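Long-range contact in 2,3-dihydroxybenzoate-AMP ligase (Mycobacterium smegmatis, PDB 5KEI), which belongs to the ANL superfamily of AMP-binding enzymes, with a large AMP-binding domain followed by a small C-terminal domain: residues V459-V467 / V488-I499. Residues are numbered along the deposited sequence; the frame is centred on the assembly and turned at random.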
# COMPACT_ATOMS: atom_id res chain seq x y z
N VAL A 459 18.05 -17.98 -3.38
CA VAL A 459 17.88 -19.03 -4.38
C VAL A 459 18.50 -20.35 -3.95
O VAL A 459 19.64 -20.40 -3.47
CB VAL A 459 18.48 -18.60 -5.73
CG1 VAL A 459 19.91 -18.11 -5.55
CG2 VAL A 459 18.43 -19.75 -6.71
N ILE A 460 17.74 -21.42 -4.12
CA ILE A 460 18.25 -22.78 -3.94
C ILE A 460 18.41 -23.47 -5.28
O ILE A 460 17.44 -23.59 -6.05
CB ILE A 460 17.32 -23.63 -3.08
CG1 ILE A 460 17.01 -22.91 -1.76
CG2 ILE A 460 17.94 -25.03 -2.88
CD1 ILE A 460 15.98 -23.61 -0.89
N VAL A 461 19.62 -23.92 -5.58
CA VAL A 461 19.88 -24.55 -6.87
C VAL A 461 19.61 -26.05 -6.77
O VAL A 461 20.47 -26.83 -6.40
CB VAL A 461 21.33 -24.25 -7.37
CG1 VAL A 461 21.57 -24.87 -8.73
CG2 VAL A 461 21.53 -22.76 -7.46
N ARG A 462 18.37 -26.43 -7.09
CA ARG A 462 17.92 -27.81 -6.95
C ARG A 462 17.74 -28.48 -8.30
O ARG A 462 16.73 -28.27 -8.97
CB ARG A 462 16.60 -27.87 -6.18
CG ARG A 462 16.09 -29.28 -6.05
CD ARG A 462 14.64 -29.42 -5.63
NE ARG A 462 14.42 -30.81 -5.22
CZ ARG A 462 14.06 -31.80 -6.04
NH1 ARG A 462 13.84 -31.57 -7.33
NH2 ARG A 462 13.91 -33.02 -5.56
N GLY A 463 18.71 -29.30 -8.69
CA GLY A 463 18.73 -29.84 -10.03
C GLY A 463 18.87 -28.72 -11.04
O GLY A 463 19.68 -27.81 -10.87
N GLY A 464 18.07 -28.77 -12.10
CA GLY A 464 18.14 -27.76 -13.14
C GLY A 464 17.23 -26.58 -12.86
O GLY A 464 17.04 -25.71 -13.71
N GLU A 465 16.66 -26.54 -11.65
CA GLU A 465 15.79 -25.45 -11.25
C GLU A 465 16.50 -24.51 -10.30
O GLU A 465 17.24 -24.94 -9.42
CB GLU A 465 14.52 -25.97 -10.60
CG GLU A 465 13.64 -26.77 -11.55
CD GLU A 465 13.24 -26.00 -12.79
OE1 GLU A 465 12.97 -24.77 -12.67
OE2 GLU A 465 13.17 -26.62 -13.87
N ASN A 466 16.27 -23.22 -10.52
CA ASN A 466 16.68 -22.19 -9.59
C ASN A 466 15.46 -21.80 -8.78
O ASN A 466 14.63 -21.00 -9.21
CB ASN A 466 17.26 -20.99 -10.35
CG ASN A 466 18.51 -21.36 -11.14
OD1 ASN A 466 19.62 -21.39 -10.60
ND2 ASN A 466 18.34 -21.69 -12.42
N VAL A 467 15.32 -22.42 -7.61
CA VAL A 467 14.12 -22.27 -6.81
C VAL A 467 14.25 -21.10 -5.85
O VAL A 467 15.28 -20.94 -5.20
CB VAL A 467 13.81 -23.56 -6.02
CG1 VAL A 467 12.55 -23.39 -5.19
CG2 VAL A 467 13.68 -24.74 -6.97
N VAL A 488 15.58 -24.17 3.14
CA VAL A 488 17.02 -24.12 3.29
C VAL A 488 17.69 -25.05 2.26
O VAL A 488 17.11 -26.06 1.84
CB VAL A 488 17.42 -24.50 4.73
CG1 VAL A 488 18.86 -24.19 4.97
CG2 VAL A 488 16.57 -23.71 5.74
N ALA A 489 18.89 -24.68 1.83
CA ALA A 489 19.67 -25.46 0.87
C ALA A 489 20.64 -26.38 1.59
O ALA A 489 21.42 -25.93 2.44
CB ALA A 489 20.42 -24.53 -0.08
N LEU A 490 20.57 -27.66 1.26
CA LEU A 490 21.54 -28.64 1.75
C LEU A 490 22.29 -29.26 0.58
O LEU A 490 21.67 -29.56 -0.45
CB LEU A 490 20.83 -29.72 2.56
CG LEU A 490 20.14 -29.17 3.80
CD1 LEU A 490 19.24 -30.25 4.35
CD2 LEU A 490 21.16 -28.72 4.83
N PRO A 491 23.62 -29.40 0.71
CA PRO A 491 24.44 -30.12 -0.27
C PRO A 491 23.90 -31.52 -0.50
O PRO A 491 23.64 -32.24 0.46
CB PRO A 491 25.81 -30.16 0.40
CG PRO A 491 25.86 -28.87 1.12
CD PRO A 491 24.47 -28.69 1.68
N ASP A 492 23.70 -31.86 -1.76
CA ASP A 492 23.12 -33.14 -2.12
C ASP A 492 23.80 -33.65 -3.37
O ASP A 492 24.10 -32.90 -4.31
CB ASP A 492 21.60 -33.02 -2.34
CG ASP A 492 20.97 -34.35 -2.75
OD1 ASP A 492 20.58 -35.15 -1.87
OD2 ASP A 492 20.85 -34.60 -3.97
N GLU A 493 24.01 -34.96 -3.35
CA GLU A 493 24.81 -35.68 -4.33
C GLU A 493 24.13 -35.84 -5.69
O GLU A 493 24.80 -36.06 -6.69
CB GLU A 493 25.14 -37.04 -3.73
CG GLU A 493 26.21 -37.85 -4.40
CD GLU A 493 26.18 -39.28 -3.89
OE1 GLU A 493 25.71 -39.47 -2.74
OE2 GLU A 493 26.61 -40.20 -4.62
N PHE A 494 22.80 -35.76 -5.71
CA PHE A 494 22.04 -35.95 -6.95
C PHE A 494 21.50 -34.63 -7.50
O PHE A 494 21.37 -34.45 -8.71
CB PHE A 494 20.88 -36.94 -6.71
CG PHE A 494 21.33 -38.30 -6.21
CD1 PHE A 494 21.50 -38.53 -4.86
CD2 PHE A 494 21.61 -39.33 -7.11
CE1 PHE A 494 21.93 -39.78 -4.40
CE2 PHE A 494 22.04 -40.58 -6.66
CZ PHE A 494 22.20 -40.80 -5.31
N LEU A 495 21.21 -33.70 -6.60
CA LEU A 495 20.53 -32.46 -6.96
C LEU A 495 21.44 -31.25 -6.90
O LEU A 495 21.07 -30.19 -7.38
CB LEU A 495 19.34 -32.23 -6.03
CG LEU A 495 18.28 -33.31 -6.03
CD1 LEU A 495 17.31 -33.09 -4.87
CD2 LEU A 495 17.59 -33.30 -7.38
N GLY A 496 22.61 -31.40 -6.30
CA GLY A 496 23.47 -30.25 -6.07
C GLY A 496 23.08 -29.64 -4.74
O GLY A 496 23.86 -29.61 -3.80
N GLU A 497 21.85 -29.14 -4.66
CA GLU A 497 21.30 -28.69 -3.40
C GLU A 497 19.89 -29.23 -3.27
O GLU A 497 19.12 -29.17 -4.23
CB GLU A 497 21.27 -27.15 -3.29
CG GLU A 497 22.63 -26.50 -3.27
CD GLU A 497 22.56 -24.98 -3.15
OE1 GLU A 497 23.48 -24.39 -2.55
OE2 GLU A 497 21.59 -24.37 -3.67
N LYS A 498 19.56 -29.78 -2.11
CA LYS A 498 18.18 -30.18 -1.89
C LYS A 498 17.48 -29.13 -1.02
O LYS A 498 18.13 -28.33 -0.33
CB LYS A 498 18.09 -31.57 -1.25
CG LYS A 498 18.85 -31.73 0.04
CD LYS A 498 18.53 -33.08 0.66
CE LYS A 498 19.35 -33.32 1.92
NZ LYS A 498 19.06 -34.65 2.54
N ILE A 499 16.15 -29.15 -1.09
CA ILE A 499 15.33 -28.21 -0.34
C ILE A 499 14.84 -28.78 1.01
O ILE A 499 14.00 -29.69 1.05
CB ILE A 499 14.11 -27.77 -1.19
CG1 ILE A 499 14.57 -27.03 -2.46
CG2 ILE A 499 13.20 -26.89 -0.37
CD1 ILE A 499 13.43 -26.76 -3.46
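Glu497 reaches across to the strand 459-462 and takes the backbone N-H of Val461 on its OE2, 2.8 Å from that N and met nearly along the C-O axis. Its chain is extended beyond CG (chi2 -180°), which carries the carboxylate past Ile460 to the strand edge; a glutamate suits the place because its chain is long enough to bring an oxygen to this N-H. The return bond, from Glu497 N to Val461 O, is weak. A second firm bond runs from Gly463 N to Leu495 O, 2.8 Å long, in the carbonyl plane and on a lone pair; Gly463 sits in the type II' turn Arg462-Glu465, where its positive phi is readily accepted without a side chain.

Arg462 and Leu495 lie side by side and point the same way. The leucine offers apolar methyls to one face of the guanidinium, CD1 coming within 3.5 Å of NH2, while that nitrogen also forms a salt bridge with Asp531. Ile499 crosses the arginine at about a right angle, its CD1 3.6 Å from Arg462 CD and 3.9 Å from Val467 CG1; arginine suits both demands, with an aliphatic stem for Ile499 and a charged end for Asp531. Further along the strand, Ile460 holds CG2 anti to its backbone N, setting this methyl 3.8 Å from Ala489 CB, whose small size admits the branched neighbour.

The hairpin 459-467 thus packs against the sheet of 482-492, 498-505 and 532-535 through apolar contacts and directional bonds, and the Val461 N-H probably stabilises Glu497 as an anion.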